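Local coordinates for Ras GTPase-activating-like protein IQGAP2 (Homo sapiens, PDB 4EZA) that probably binds phosphoinositides at membranes through this C-terminal domain, which has a pseudo C2 fold, as part of a Ras GTPase-activating-like signalling protein, at residues A[41-44]-A[45-48]; A[22-26]-A[27-31]. One frame throughout, in Å; residues are numbered along the deposited sequence.

Contact 1. Residues A[41-44]-A[45-48]; sequences LQTN and QFKN
Gln45 N donates to Gln42 O at 2.8 Å, and one residue on, Phe46 N donates to Thr43 O at 3.0 Å. These successive i to i+3 bonds mark a short 3-10 helix, residues 43-48, in the connection between strands 35-38 and 49-55 of the pseudo C2 domain. Asn48 N repeats the pattern on Gln45 O. A water bridges Lys47 N, from which it accepts, and Asn44 O, to which it gives a weak bond. The buried side belongs to Phe46, an aromatic well suited to bridging the turn and the domain interior. Its CG stands anti to its own carbonyl carbon (chi1 -81°), which folds the ring back under the start of the helix. Thr43 CA lies over one face, offset toward the rim, in a CH-pi contact 3.9 Å from the ring centroid, while Leu41 O sits at the edge. Beyond the turn the ring meets His30 edge-to-face. Replacing Phe46 with an alanine would probably open a gap beneath Thr43 and leave Leu41 without its aromatic neighbour. The leucine branches divide their work: CD2 of Leu41 lies 3.8 Å from Phe46 CD1, whereas CD1 of the same leucine packs 3.6 Å from Gln45 CB.

Contact 2. Residues A[22-26]-A[27-31]; sequences VKYTA and AKLHE
Tyr24 and Leu29 lay their side chains across each other at about a right angle where strand 22-25 runs into helix 26-32. Leu29 CD2 rests 3.7 Å from Tyr24 CB and stays close to CG and CD1, so the methyl covers the root of the aromatic side chain and leaves the phenol end to reach beyond it. Leu29 is buried, and it meets the apolar root of Tyr24 where both also touch Leu110 of helix 104-112, which is why an aliphatic side chain suits the place. With strand and helix axes inclined at 76°, the chain turns sharply at Thr25, the N-cap. Thr25 OG1 is placed between its own backbone N and carbonyl carbon (chi1 67°), which aims the hydroxyl at the first helical turn. There it accepts from Lys28 N at 3.0 Å along a nearly straight N-H (163°), and Lys28 CB packs against the same oxygen. Ala26 O receives His30 N at 2.8 Å. The small side chains of Ala26 and Ala27 let Phe46 of the 3-10 turn approach this first turn closely. Thr25 O takes Leu29 N at 3.0 Å, as the carbonyl of any N-cap residue would; what threonine adds is the hydroxyl, an acceptor for Lys28 N, an amide of the first turn, and so a second tie between strand end and helix start.

Contact 2 precedes contact 1 along the chain, with strand 35-38 between them, yet their centres are only about 11 Å apart and they pack directly. The 3-10 turn sets Phe46 against the beginning of helix 26-32: Phe46 O lies 3.3 Å from Ala26 CB, and Phe46 CB is 3.6 Å from Ala27 N. Farther along the helix, Phe46 CE2 approaches His30 CD2 at 3.6 Å, while Thr43 CG2 comes within 3.9 Å of His30 NE2. His30 is itself steadied by a hydrogen bond between its ND1 and Leu35 O. Contact 1 is mainly at the surface and contact 2 partly buried.

Contact 1. Residues A[41-44]-A[45-48]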
loop_
_atom_site.group_PDB
_atom_site.type_symbol
_atom_site.label_atom_id
_atom_site.label_comp_id
_atom_site.label_asym_id
_atom_site.label_seq_id
_atom_site.Cartn_x
_atom_site.Cartn_y
_atom_site.Cartn_z
ATOM N N LEU A 41 2.402 13.229 8.475
ATOM C CA LEU A 41 3.724 13.268 7.865
ATOM C C LEU A 41 3.772 14.289 6.752
ATOM O O LEU A 41 2.962 14.225 5.820
ATOM C CB LEU A 41 4.108 11.899 7.306
ATOM C CG LEU A 41 5.515 11.702 6.747
ATOM C CD1 LEU A 41 6.556 11.818 7.853
ATOM C CD2 LEU A 41 5.592 10.358 6.085
ATOM N N GLN A 42 4.717 15.224 6.852
ATOM C CA GLN A 42 4.923 16.240 5.824
ATOM C C GLN A 42 5.269 15.548 4.526
ATOM O O GLN A 42 6.013 14.566 4.508
ATOM C CB GLN A 42 6.068 17.173 6.205
ATOM C CG GLN A 42 5.691 18.261 7.175
ATOM C CD GLN A 42 6.679 19.426 7.166
ATOM O OE1 GLN A 42 7.795 19.318 6.636
ATOM N NE2 GLN A 42 6.269 20.547 7.752
ATOM N N THR A 43 4.728 16.066 3.435
ATOM C CA THR A 43 4.920 15.450 2.128
ATOM C C THR A 43 6.386 15.314 1.740
ATOM O O THR A 43 6.779 14.299 1.163
ATOM C CB THR A 43 4.145 16.228 1.071
ATOM O OG1 THR A 43 2.771 16.240 1.456
ATOM C CG2 THR A 43 4.274 15.554 -0.260
ATOM N N ASN A 44 7.203 16.318 2.085
ATOM C CA ASN A 44 8.625 16.252 1.793
ATOM C C ASN A 44 9.364 15.152 2.565
ATOM O O ASN A 44 10.552 14.907 2.327
ATOM C CB ASN A 44 9.313 17.636 1.939
ATOM C CG ASN A 44 9.450 18.103 3.389
ATOM O OD1 ASN A 44 8.866 17.542 4.318
ATOM N ND2 ASN A 44 10.214 19.173 3.578
ATOM N N GLN A 45 8.652 14.483 3.468
ATOM C CA GLN A 45 9.217 13.384 4.261
ATOM C C GLN A 45 8.799 12.000 3.743
ATOM O O GLN A 45 9.167 10.968 4.319
ATOM C CB GLN A 45 8.857 13.555 5.747
ATOM C CG GLN A 45 9.473 14.807 6.398
ATOM C CD GLN A 45 10.990 14.726 6.538
ATOM O OE1 GLN A 45 11.527 13.764 7.083
ATOM N NE2 GLN A 45 11.690 15.749 6.039
ATOM N N PHE A 46 8.053 11.979 2.638
ATOM C CA PHE A 46 7.543 10.720 2.101
ATOM C C PHE A 46 8.642 9.749 1.652
ATOM O O PHE A 46 8.425 8.544 1.641
ATOM C CB PHE A 46 6.567 10.979 0.944
ATOM C CG PHE A 46 5.165 11.349 1.377
ATOM C CD1 PHE A 46 4.869 11.767 2.675
ATOM C CD2 PHE A 46 4.133 11.301 0.442
ATOM C CE1 PHE A 46 3.571 12.113 3.040
ATOM C CE2 PHE A 46 2.846 11.648 0.789
ATOM C CZ PHE A 46 2.561 12.071 2.088
ATOM N N LYS A 47 9.812 10.273 1.281
ATOM C CA LYS A 47 10.971 9.429 0.926
ATOM C C LYS A 47 11.419 8.528 2.080
ATOM O O LYS A 47 12.063 7.495 1.852
ATOM C CB LYS A 47 12.149 10.303 0.469
ATOM C CG LYS A 47 12.676 11.227 1.556
ATOM C CD LYS A 47 13.815 12.100 1.091
ATOM C CE LYS A 47 14.202 13.077 2.208
ATOM N NZ LYS A 47 15.173 14.123 1.755
ATOM N N ASN A 48 11.058 8.906 3.309
ATOM C CA ASN A 48 11.484 8.182 4.516
ATOM C C ASN A 48 10.574 7.032 4.926
ATOM O O ASN A 48 10.869 6.280 5.873
ATOM C CB ASN A 48 11.649 9.172 5.661
ATOM C CG ASN A 48 12.832 10.091 5.447
ATOM O OD1 ASN A 48 13.798 9.708 4.784
ATOM N ND2 ASN A 48 12.776 11.294 6.011
HETATM O O HOH W 1 9.969 12.878 -0.205
#

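Contact 2. Residues A[22-26]-A[27-31]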
loop_
_atom_site.group_PDB
_atom_site.type_symbol
_atom_site.label_atom_id
_atom_site.label_comp_id
_atom_site.label_asym_id
_atom_site.label_seq_id
_atom_site.Cartn_x
_atom_site.Cartn_y
_atom_site.Cartn_z
ATOM N N VAL A 22 9.234 -6.652 -3.039
ATOM C CA VAL A 22 9.326 -5.508 -3.917
ATOM C C VAL A 22 9.101 -4.283 -3.032
ATOM O O VAL A 22 8.142 -4.240 -2.256
ATOM C CB VAL A 22 8.255 -5.577 -5.011
ATOM C CG1 VAL A 22 8.463 -4.464 -6.026
ATOM C CG2 VAL A 22 8.292 -6.950 -5.697
ATOM N N LYS A 23 9.988 -3.300 -3.140
ATOM C CA LYS A 23 9.948 -2.109 -2.279
ATOM C C LYS A 23 9.583 -0.857 -3.060
ATOM O O LYS A 23 10.051 -0.663 -4.187
ATOM C CB LYS A 23 11.306 -1.891 -1.587
ATOM C CG LYS A 23 11.807 -3.101 -0.806
ATOM C CD LYS A 23 13.171 -2.839 -0.167
ATOM C CE LYS A 23 13.913 -4.151 0.074
ATOM N NZ LYS A 23 15.302 -3.947 0.600
ATOM N N TYR A 24 8.755 -0.006 -2.445
ATOM C CA TYR A 24 8.412 1.311 -2.994
ATOM C C TYR A 24 8.498 2.347 -1.899
ATOM O O TYR A 24 8.062 2.098 -0.788
ATOM C CB TYR A 24 6.984 1.326 -3.560
ATOM C CG TYR A 24 6.730 0.301 -4.635
ATOM C CD1 TYR A 24 7.001 0.599 -5.972
ATOM C CD2 TYR A 24 6.245 -0.961 -4.315
ATOM C CE1 TYR A 24 6.779 -0.331 -6.970
ATOM C CE2 TYR A 24 6.026 -1.922 -5.324
ATOM C CZ TYR A 24 6.293 -1.586 -6.634
ATOM O OH TYR A 24 6.085 -2.499 -7.644
ATOM N N THR A 25 9.036 3.517 -2.199
ATOM C CA THR A 25 8.919 4.622 -1.241
ATOM C C THR A 25 7.526 5.220 -1.328
ATOM O O THR A 25 6.828 5.109 -2.374
ATOM C CB THR A 25 9.925 5.766 -1.475
ATOM O OG1 THR A 25 9.620 6.413 -2.716
ATOM C CG2 THR A 25 11.366 5.245 -1.479
ATOM N N ALA A 26 7.113 5.880 -0.245
ATOM C CA ALA A 26 5.836 6.587 -0.258
ATOM C C ALA A 26 5.857 7.694 -1.300
ATOM O O ALA A 26 4.835 7.966 -1.946
ATOM C CB ALA A 26 5.533 7.129 1.105
ATOM N N ALA A 27 7.015 8.330 -1.477
ATOM C CA ALA A 27 7.126 9.370 -2.497
ATOM C C ALA A 27 6.800 8.835 -3.900
ATOM O O ALA A 27 6.040 9.455 -4.657
ATOM C CB ALA A 27 8.505 10.007 -2.453
ATOM N N LYS A 28 7.348 7.671 -4.250
ATOM C CA LYS A 28 7.075 7.049 -5.541
ATOM C C LYS A 28 5.595 6.656 -5.678
ATOM O O LYS A 28 4.966 6.938 -6.725
ATOM C CB LYS A 28 8.008 5.842 -5.750
ATOM C CG LYS A 28 7.717 4.995 -6.954
ATOM C CD LYS A 28 7.906 5.754 -8.258
ATOM C CE LYS A 28 9.353 5.958 -8.600
ATOM N NZ LYS A 28 9.458 6.444 -9.997
ATOM N N LEU A 29 5.031 6.067 -4.626
ATOM C CA LEU A 29 3.620 5.699 -4.688
ATOM C C LEU A 29 2.706 6.930 -4.829
ATOM O O LEU A 29 1.666 6.865 -5.473
ATOM C CB LEU A 29 3.218 4.854 -3.468
ATOM C CG LEU A 29 3.894 3.483 -3.404
ATOM C CD1 LEU A 29 3.189 2.729 -2.314
ATOM C CD2 LEU A 29 3.810 2.730 -4.724
ATOM N N HIS A 30 3.089 8.039 -4.195
ATOM C CA HIS A 30 2.334 9.293 -4.253
ATOM C C HIS A 30 2.396 9.852 -5.687
ATOM O O HIS A 30 1.370 10.199 -6.256
ATOM C CB HIS A 30 2.978 10.232 -3.238
ATOM C CG HIS A 30 2.221 11.494 -2.931
ATOM N ND1 HIS A 30 0.856 11.563 -2.732
ATOM C CD2 HIS A 30 2.698 12.731 -2.666
ATOM C CE1 HIS A 30 0.525 12.805 -2.410
ATOM N NE2 HIS A 30 1.623 13.532 -2.376
ATOM N N GLU A 31 3.592 9.902 -6.273
ATOM C CA GLU A 31 3.736 10.277 -7.683
ATOM C C GLU A 31 2.861 9.461 -8.627
ATOM O O GLU A 31 2.205 10.016 -9.513
ATOM C CB GLU A 31 5.202 10.150 -8.091
ATOM C CG GLU A 31 6.063 11.276 -7.583
ATOM C CD GLU A 31 7.529 10.883 -7.504
ATOM O OE1 GLU A 31 7.925 9.919 -8.202
ATOM O OE2 GLU A 31 8.287 11.551 -6.759
#